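Local coordinates for protein acetylxylan esterase / glucomannan deacetylase (PDB 2WAA) that removes acetyl groups from acetylated xylan and glucomannan during the breakdown of plant cell wall polysaccharides, at residues Y224-I229 / H263-I268; R133-L138 / L175-Q180. All blocks are in the same frame, centred on the assembly; numbering follows the deposited sequence.

Contact 1 of 2, residues Y224-I229 / H263-I268; sequences YQPDLI and HPQATI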
ATOM      1  N   TYR A 224      -5.888   6.546  10.994  1.00 10.25           N
ATOM      2  CA  TYR A 224      -5.005   5.357  11.086  1.00 10.26           C
ATOM      3  C   TYR A 224      -3.763   5.726  11.889  1.00 11.18           C
ATOM      4  O   TYR A 224      -2.925   6.493  11.410  1.00  9.90           O
ATOM      5  CB  TYR A 224      -4.597   4.904   9.676  1.00 10.59           C
ATOM      6  CG  TYR A 224      -3.876   3.572   9.626  1.00  8.60           C
ATOM      7  CD1 TYR A 224      -4.566   2.375   9.778  1.00 10.04           C
ATOM      8  CD2 TYR A 224      -2.500   3.513   9.447  1.00  6.77           C
ATOM      9  CE1 TYR A 224      -3.916   1.132   9.747  1.00  8.27           C
ATOM     10  CE2 TYR A 224      -1.823   2.250   9.398  1.00  6.79           C
ATOM     11  CZ  TYR A 224      -2.549   1.086   9.545  1.00  6.75           C
ATOM     12  OH  TYR A 224      -1.935  -0.146   9.463  1.00  6.09           O
ATOM     13  N   GLN A 225      -3.685   5.249  13.126  1.00 10.34           N
ATOM     14  CA  GLN A 225      -2.531   5.573  13.985  1.00 11.72           C
ATOM     15  C   GLN A 225      -1.704   4.293  14.100  1.00 11.14           C
ATOM     16  O   GLN A 225      -2.083   3.350  14.817  1.00 11.92           O
ATOM     17  CB  GLN A 225      -2.986   6.089  15.367  1.00 12.23           C
ATOM     18  CG  GLN A 225      -3.371   7.587  15.320  1.00 14.88           C
ATOM     19  CD  GLN A 225      -2.169   8.502  15.050  1.00 18.91           C
ATOM     20  OE1 GLN A 225      -1.077   8.033  14.732  1.00 18.53           O
ATOM     21  NE2 GLN A 225      -2.377   9.818  15.180  1.00 18.88           N
ATOM     22  N   PRO A 226      -0.598   4.223  13.342  1.00 10.95           N
ATOM     23  CA  PRO A 226       0.192   2.996  13.305  1.00 10.15           C
ATOM     24  C   PRO A 226       1.084   2.832  14.527  1.00  8.99           C
ATOM     25  O   PRO A 226       1.509   3.842  15.133  1.00 10.55           O
ATOM     26  CB  PRO A 226       1.056   3.177  12.055  1.00  9.63           C
ATOM     27  CG  PRO A 226       1.304   4.744  12.034  1.00 10.95           C
ATOM     28  CD  PRO A 226      -0.054   5.280  12.453  1.00 10.77           C
ATOM     29  N   ASP A 227       1.323   1.574  14.880  1.00  7.65           N
ATOM     30  CA  ASP A 227       2.276   1.202  15.925  1.00  8.48           C
ATOM     31  C   ASP A 227       3.688   1.232  15.347  1.00  8.83           C
ATOM     32  O   ASP A 227       4.646   1.517  16.053  1.00  9.11           O
ATOM     33  CB  ASP A 227       1.995  -0.220  16.329  1.00  8.00           C
ATOM     34  CG  ASP A 227       0.636  -0.366  16.972  1.00 12.13           C
ATOM     35  OD1 ASP A 227       0.416   0.313  17.979  1.00 13.36           O
ATOM     36  OD2 ASP A 227      -0.195  -1.140  16.452  1.00 12.27           O
ATOM     37  N   LEU A 228       3.805   0.902  14.055  1.00  7.63           N
ATOM     38  CA  LEU A 228       5.117   0.881  13.383  1.00  7.91           C
ATOM     39  C   LEU A 228       5.018   1.569  12.026  1.00  8.14           C
ATOM     40  O   LEU A 228       4.096   1.291  11.239  1.00  7.47           O
ATOM     41  CB  LEU A 228       5.548  -0.549  13.166  1.00  8.33           C
ATOM     42  CG  LEU A 228       6.634  -0.837  12.125  1.00  8.15           C
ATOM     43  CD1 LEU A 228       7.951  -0.307  12.588  1.00  8.81           C
ATOM     44  CD2 LEU A 228       6.790  -2.351  11.897  1.00  8.06           C
ATOM     45  N   ILE A 229       5.974   2.466  11.760  1.00  7.01           N
ATOM     46  CA  ILE A 229       6.088   3.125  10.479  1.00  8.01           C
ATOM     47  C   ILE A 229       7.437   2.722   9.864  1.00  7.06           C
ATOM     48  O   ILE A 229       8.492   2.901  10.470  1.00  8.94           O
ATOM     49  CB  ILE A 229       6.024   4.652  10.596  1.00  9.06           C
ATOM     50  CG1 ILE A 229       4.739   5.059  11.326  1.00  8.81           C
ATOM     51  CG2 ILE A 229       6.197   5.301   9.184  1.00  9.56           C
ATOM     52  CD1 ILE A 229       4.614   6.495  11.558  1.00  9.98           C
ATOM     53  N   HIS A 263       2.186  10.881  15.009  1.00 12.03           N
ATOM     54  CA  HIS A 263       1.906   9.493  15.435  1.00 12.96           C
ATOM     55  C   HIS A 263       2.691   9.257  16.712  1.00 13.47           C
ATOM     56  O   HIS A 263       3.772   8.604  16.695  1.00 12.35           O
ATOM     57  CB  HIS A 263       2.414   8.536  14.355  1.00 13.30           C
ATOM     58  CG  HIS A 263       1.899   8.871  12.986  1.00 12.88           C
ATOM     59  ND1 HIS A 263       0.565   8.762  12.652  1.00 12.88           N
ATOM     60  CD2 HIS A 263       2.533   9.328  11.879  1.00 15.56           C
ATOM     61  CE1 HIS A 263       0.404   9.119  11.382  1.00 14.09           C
ATOM     62  NE2 HIS A 263       1.583   9.478  10.897  1.00 14.00           N
ATOM     63  N   PRO A 264       2.202   9.836  17.828  1.00 13.42           N
ATOM     64  CA  PRO A 264       3.022   9.923  19.031  1.00 14.09           C
ATOM     65  C   PRO A 264       3.330   8.563  19.606  1.00 15.59           C
ATOM     66  O   PRO A 264       4.297   8.426  20.363  1.00 17.95           O
ATOM     67  CB  PRO A 264       2.145  10.744  20.013  1.00 14.87           C
ATOM     68  CG  PRO A 264       0.743  10.653  19.457  1.00 14.77           C
ATOM     69  CD  PRO A 264       0.928  10.584  17.958  1.00 13.80           C
ATOM     70  N   GLN A 265       2.513   7.577  19.270  1.00 15.22           N
ATOM     71  CA  GLN A 265       2.658   6.198  19.754  1.00 16.05           C
ATOM     72  C   GLN A 265       3.534   5.330  18.825  1.00 14.84           C
ATOM     73  O   GLN A 265       3.826   4.167  19.167  1.00 15.01           O
ATOM     74  CB  GLN A 265       1.278   5.512  19.796  1.00 16.30           C
ATOM     75  CG  GLN A 265       0.718   5.104  18.349  1.00 22.17           C
ATOM     76  CD  GLN A 265       0.476   6.354  17.445  1.00 25.67           C
ATOM     77  OE1 GLN A 265       0.267   7.451  17.959  1.00 25.05           O
ATOM     78  NE2 GLN A 265       0.496   6.174  16.108  1.00 24.96           N
ATOM     79  N   ALA A 266       3.918   5.839  17.652  1.00 12.22           N
ATOM     80  CA  ALA A 266       4.583   4.950  16.663  1.00 10.94           C
ATOM     81  C   ALA A 266       6.099   4.776  16.910  1.00 11.05           C
ATOM     82  O   ALA A 266       6.761   5.691  17.380  1.00 11.91           O
ATOM     83  CB  ALA A 266       4.374   5.484  15.264  1.00 10.42           C
ATOM     84  N   THR A 267       6.615   3.608  16.548  1.00 10.56           N
ATOM     85  CA  THR A 267       8.063   3.372  16.377  1.00 10.73           C
ATOM     86  C   THR A 267       8.351   3.536  14.884  1.00 10.91           C
ATOM     87  O   THR A 267       7.544   3.085  14.037  1.00 11.50           O
ATOM     88  CB  THR A 267       8.405   1.960  16.813  1.00 11.48           C
ATOM     89  OG1 THR A 267       8.040   1.819  18.199  1.00 11.94           O
ATOM     90  CG2 THR A 267       9.893   1.651  16.619  1.00 11.64           C
ATOM     91  N   ILE A 268       9.459   4.203  14.550  1.00  9.31           N
ATOM     92  CA  ILE A 268       9.779   4.451  13.137  1.00  9.77           C
ATOM     93  C   ILE A 268      11.027   3.667  12.779  1.00  9.79           C
ATOM     94  O   ILE A 268      11.973   3.654  13.563  1.00 10.45           O
ATOM     95  CB  ILE A 268       9.987   5.917  12.905  1.00  9.84           C
ATOM     96  CG1 ILE A 268       8.677   6.656  13.344  1.00 11.92           C
ATOM     97  CG2 ILE A 268      10.316   6.181  11.428  1.00 10.90           C
ATOM     98  CD1 ILE A 268       8.756   8.074  13.286  1.00 15.92           C
TER
HETATM   99  O   HOH W   1       5.367   1.780  18.987  1.00 19.27           O
HETATM  100  O   HOH W   2       1.654   2.053  19.513  1.00 21.96           O
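The side-chain oxygen of Gln225 takes two hydrogen bonds from the 263-268 segment. His263 ND1 lies 2.7 Å from Gln225 OE1, which sits in the plane of the imidazole ring. Gln265 NE2 reaches Gln225 OE1 at 2.8 Å. The two donors arrive from opposite faces of the Gln225 amide, each well out of its plane. Gln265 NE2 also bonds Pro226 O at 2.7 Å, close to the plane of its own amide, so both hydrogens of this NH2 are used and its rotation is set. The Gln265 chain gets there by bending at chi2 (-63°). The ring of His263 is held at its other nitrogen too, by Tyr206 OH.

Backbone bonds take over further along. Thr267 N donates to Asp227 O, and Ile229 N donates to Thr267 O at 2.8 Å. They open the parallel pairing of strands 228-231 and 267-270, neighbours in the central sheet of the SGNH (GDSL-type) hydrolase domain. The type I turn from His263 to Ala266 leads from the end of helix 245-262 into the second strand.

Two waters add bridges. One joins Asp227 O, Gln265 O and Thr267 OG1; the other joins Asp227 OD1 to Gln265 O, while Asp227 OD2 bonds Lys134 N.

Apolar contacts lie beside the polar cluster. Ile229 CD1 packs on Ala266 CB at 3.8 Å and on His263 CD2 at 3.5 Å. Pro226 CG rests over one face of the imidazole, toward the rim.

Contact 2 of 2, residues R133-L138 / L175-Q180; sequences RKILVL and LDAQVQ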
ATOM      1  N   ARG A 133      -2.517  -4.834  15.735  1.00 10.88           N
ATOM      2  CA  ARG A 133      -1.252  -4.191  15.347  1.00 10.62           C
ATOM      3  C   ARG A 133      -1.427  -3.485  14.006  1.00  9.90           C
ATOM      4  O   ARG A 133      -2.142  -3.987  13.146  1.00  8.76           O
ATOM      5  CB  ARG A 133      -0.174  -5.248  15.173  1.00 12.25           C
ATOM      6  CG  ARG A 133       0.364  -5.813  16.500  1.00 12.52           C
ATOM      7  CD  ARG A 133       1.303  -6.925  16.171  1.00 14.71           C
ATOM      8  NE  ARG A 133       1.804  -7.508  17.418  1.00 17.27           N
ATOM      9  CZ  ARG A 133       2.470  -8.659  17.472  1.00 16.94           C
ATOM     10  NH1 ARG A 133       2.738  -9.342  16.364  1.00 16.15           N
ATOM     11  NH2 ARG A 133       2.874  -9.117  18.655  1.00 20.73           N
ATOM     12  N   LYS A 134      -0.816  -2.316  13.848  1.00  9.18           N
ATOM     13  CA  LYS A 134      -0.976  -1.490  12.645  1.00  8.36           C
ATOM     14  C   LYS A 134       0.408  -1.048  12.155  1.00  8.30           C
ATOM     15  O   LYS A 134       1.187  -0.519  12.945  1.00  7.63           O
ATOM     16  CB  LYS A 134      -1.761  -0.247  13.008  1.00  8.64           C
ATOM     17  CG  LYS A 134      -3.259  -0.585  13.181  1.00  9.43           C
ATOM     18  CD  LYS A 134      -4.028   0.620  13.741  1.00 12.98           C
ATOM     19  CE  LYS A 134      -5.427   0.190  14.154  1.00 23.11           C
ATOM     20  NZ  LYS A 134      -5.381  -0.773  15.380  1.00 29.27           N
ATOM     21  N   ILE A 135       0.682  -1.257  10.865  1.00  7.53           N
ATOM     22  CA  ILE A 135       1.914  -0.797  10.256  1.00  8.04           C
ATOM     23  C   ILE A 135       1.545   0.177   9.112  1.00  7.74           C
ATOM     24  O   ILE A 135       0.547  -0.003   8.426  1.00  8.44           O
ATOM     25  CB  ILE A 135       2.650  -1.976   9.662  1.00  7.54           C
ATOM     26  CG1 ILE A 135       3.053  -2.974  10.771  1.00  7.47           C
ATOM     27  CG2 ILE A 135       3.900  -1.528   8.880  1.00 10.36           C
ATOM     28  CD1 ILE A 135       3.412  -4.343  10.189  1.00 12.73           C
ATOM     29  N   LEU A 136       2.403   1.161   8.921  1.00  8.08           N
ATOM     30  CA  LEU A 136       2.363   2.084   7.793  1.00  6.77           C
ATOM     31  C   LEU A 136       3.721   1.917   7.080  1.00  6.22           C
ATOM     32  O   LEU A 136       4.750   2.099   7.698  1.00  5.85           O
ATOM     33  CB  LEU A 136       2.244   3.523   8.326  1.00  6.57           C
ATOM     34  CG  LEU A 136       2.482   4.605   7.240  1.00  6.39           C
ATOM     35  CD1 LEU A 136       1.457   4.536   6.097  1.00  8.92           C
ATOM     36  CD2 LEU A 136       2.360   5.962   7.963  1.00  8.70           C
ATOM     37  N   VAL A 137       3.714   1.662   5.773  1.00  5.68           N
ATOM     38  CA  VAL A 137       4.962   1.566   4.997  1.00  6.33           C
ATOM     39  C   VAL A 137       4.968   2.730   3.992  1.00  6.34           C
ATOM     40  O   VAL A 137       4.041   2.871   3.196  1.00  6.95           O
ATOM     41  CB  VAL A 137       5.060   0.264   4.221  1.00  5.85           C
ATOM     42  CG1 VAL A 137       6.470   0.107   3.584  1.00  7.04           C
ATOM     43  CG2 VAL A 137       4.779  -0.949   5.146  1.00  8.10           C
ATOM     44  N   LEU A 138       6.039   3.511   4.023  1.00  6.37           N
ATOM     45  CA  LEU A 138       6.177   4.703   3.144  1.00  6.82           C
ATOM     46  C   LEU A 138       7.284   4.406   2.126  1.00  7.07           C
ATOM     47  O   LEU A 138       8.364   3.898   2.488  1.00  9.08           O
ATOM     48  CB  LEU A 138       6.625   5.919   3.953  1.00  6.01           C
ATOM     49  CG  LEU A 138       5.723   6.268   5.134  1.00  8.29           C
ATOM     50  CD1 LEU A 138       6.291   7.395   6.012  1.00 10.08           C
ATOM     51  CD2 LEU A 138       4.336   6.601   4.653  1.00  8.05           C
ATOM     52  N   LEU A 175       3.558 -10.441  10.707  1.00 10.26           N
ATOM     53  CA  LEU A 175       3.504  -9.809  12.002  1.00 11.39           C
ATOM     54  C   LEU A 175       2.071  -9.694  12.569  1.00 11.51           C
ATOM     55  O   LEU A 175       1.882  -8.999  13.566  1.00 12.55           O
ATOM     56  CB  LEU A 175       4.101  -8.386  11.941  1.00 10.64           C
ATOM     57  CG  LEU A 175       5.581  -8.348  11.566  1.00 11.41           C
ATOM     58  CD1 LEU A 175       6.047  -6.928  11.365  1.00 11.64           C
ATOM     59  CD2 LEU A 175       6.362  -9.066  12.655  1.00 12.63           C
ATOM     60  N   ASP A 176       1.111 -10.336  11.906  1.00 12.35           N
ATOM     61  CA  ASP A 176      -0.329 -10.275  12.303  1.00 12.98           C
ATOM     62  C   ASP A 176      -0.770  -8.834  12.494  1.00 12.29           C
ATOM     63  O   ASP A 176      -1.278  -8.434  13.553  1.00 12.01           O
ATOM     64  CB  ASP A 176      -0.564 -11.048  13.612  1.00 14.86           C
ATOM     65  CG  ASP A 176      -2.057 -11.319  13.880  1.00 19.03           C
ATOM     66  OD1 ASP A 176      -2.886 -11.281  12.936  1.00 21.38           O
ATOM     67  OD2 ASP A 176      -2.375 -11.585  15.042  1.00 25.02           O
ATOM     68  N   ALA A 177      -0.546  -8.036  11.448  1.00 10.35           N
ATOM     69  CA  ALA A 177      -0.775  -6.609  11.531  1.00  9.56           C
ATOM     70  C   ALA A 177      -1.562  -6.103  10.347  1.00  7.92           C
ATOM     71  O   ALA A 177      -1.530  -6.672   9.244  1.00  9.47           O
ATOM     72  CB  ALA A 177       0.552  -5.831  11.631  1.00  8.37           C
ATOM     73  N   GLN A 178      -2.294  -5.013  10.582  1.00  8.52           N
ATOM     74  CA  GLN A 178      -2.828  -4.249   9.451  1.00  7.68           C
ATOM     75  C   GLN A 178      -1.693  -3.550   8.741  1.00  8.41           C
ATOM     76  O   GLN A 178      -0.634  -3.326   9.328  1.00  8.79           O
ATOM     77  CB  GLN A 178      -3.781  -3.172   9.970  1.00  8.94           C
ATOM     78  CG  GLN A 178      -5.013  -3.710  10.687  1.00  9.04           C
ATOM     79  CD  GLN A 178      -5.893  -2.556  11.055  1.00 10.71           C
ATOM     80  OE1 GLN A 178      -6.101  -1.671  10.213  1.00 12.35           O
ATOM     81  NE2 GLN A 178      -6.461  -2.548  12.262  1.00  8.76           N
ATOM     82  N   VAL A 179      -1.916  -3.137   7.490  1.00  8.60           N
ATOM     83  CA  VAL A 179      -0.917  -2.320   6.841  1.00  7.88           C
ATOM     84  C   VAL A 179      -1.587  -1.290   5.950  1.00  7.47           C
ATOM     85  O   VAL A 179      -2.598  -1.580   5.285  1.00  8.52           O
ATOM     86  CB  VAL A 179       0.052  -3.212   6.005  1.00  7.44           C
ATOM     87  CG1 VAL A 179      -0.731  -3.934   4.847  1.00  8.88           C
ATOM     88  CG2 VAL A 179       1.228  -2.396   5.471  1.00  8.98           C
ATOM     89  N   GLN A 180      -1.056  -0.076   5.943  1.00  6.56           N
ATOM     90  CA  GLN A 180      -1.315   0.858   4.816  1.00  6.49           C
ATOM     91  C   GLN A 180      -0.013   1.049   4.047  1.00  6.54           C
ATOM     92  O   GLN A 180       1.071   1.169   4.652  1.00  6.54           O
ATOM     93  CB  GLN A 180      -1.759   2.216   5.318  1.00  7.31           C
ATOM     94  CG  GLN A 180      -3.102   2.189   6.026  1.00  7.87           C
ATOM     95  CD  GLN A 180      -3.683   3.592   6.092  1.00  9.59           C
ATOM     96  OE1 GLN A 180      -2.959   4.611   5.964  1.00  9.32           O
ATOM     97  NE2 GLN A 180      -4.988   3.657   6.284  1.00  9.70           N
TER
HETATM   98  O   HOH W   3      -2.372  -7.878  16.025  1.00 13.57           O
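Arg133 reaches past the strand pairing to hold the end of a helix. Its NH1 donates to Leu175 O at 2.9 Å. The oxygen lies at the edge of the guanidinium, near its plane, while NH1 stands well above the plane of the carbonyl. The chain is extended from CG to NE, which carries the group that far. Trp339 makes a cation-pi contact with the same arginine. Asp176, with positive phi, is the C-prime residue of a Schellman motif that ends helix 167-174. A water links Asp176 O to Arg133 N.

Four backbone bonds then join the strands in parallel. Gln178 N donates to Arg133 O, and Gln178 O accepts from Ile135 N. Gln180 N donates to Ile135 O at 3.0 Å, and Gln180 O accepts from Val137 N at 2.9 Å, nearly straight at 172°.

On one face, Ile135 CD1 meets Ala177 CB at 3.5 Å and Leu175 CD1 at 3.9 Å. Val137 CG2 touches Val179 CG2 at 3.8 Å. Helix 167-174 covers this face. On the other face, Lys134 and Gln178 run side by side, with Lys134 CE 3.5 Å from Gln178 NE2. Their polar ends bond the backbone just before Arg133: Lys134 NZ to Gln132 O, and Gln178 NE2 to Pro131 O. Strand 133-139, helix 167-174 and strand 177-183 form a beta-alpha-beta crossover, as in the three-layer alpha/beta/alpha fold of SGNH hydrolases.

Overall arrangement
Contacts 1 and 2 belong to one parallel sheet, with strand order 177-183, 133-139, 228-231, 267-270, 300-302. Their centres are 9 Å apart. Strands 133-139 and 228-231 are neighbours, so each contact supplies one side of the junction. Asp227 N probably bonds Lys134 O at 2.9 Å, and Asp227 OD2 bonds Lys134 N. Tyr224 OH probably bonds Ile135 O at 2.7 Å. Along the chain, contact 2 closes before contact 1 opens. Strand 133-139 leads toward Ser141, the inferred nucleophile; the side chain of Val137 is about 12 Å from that of Ser141. Contact 1 lies away from the annotated sites.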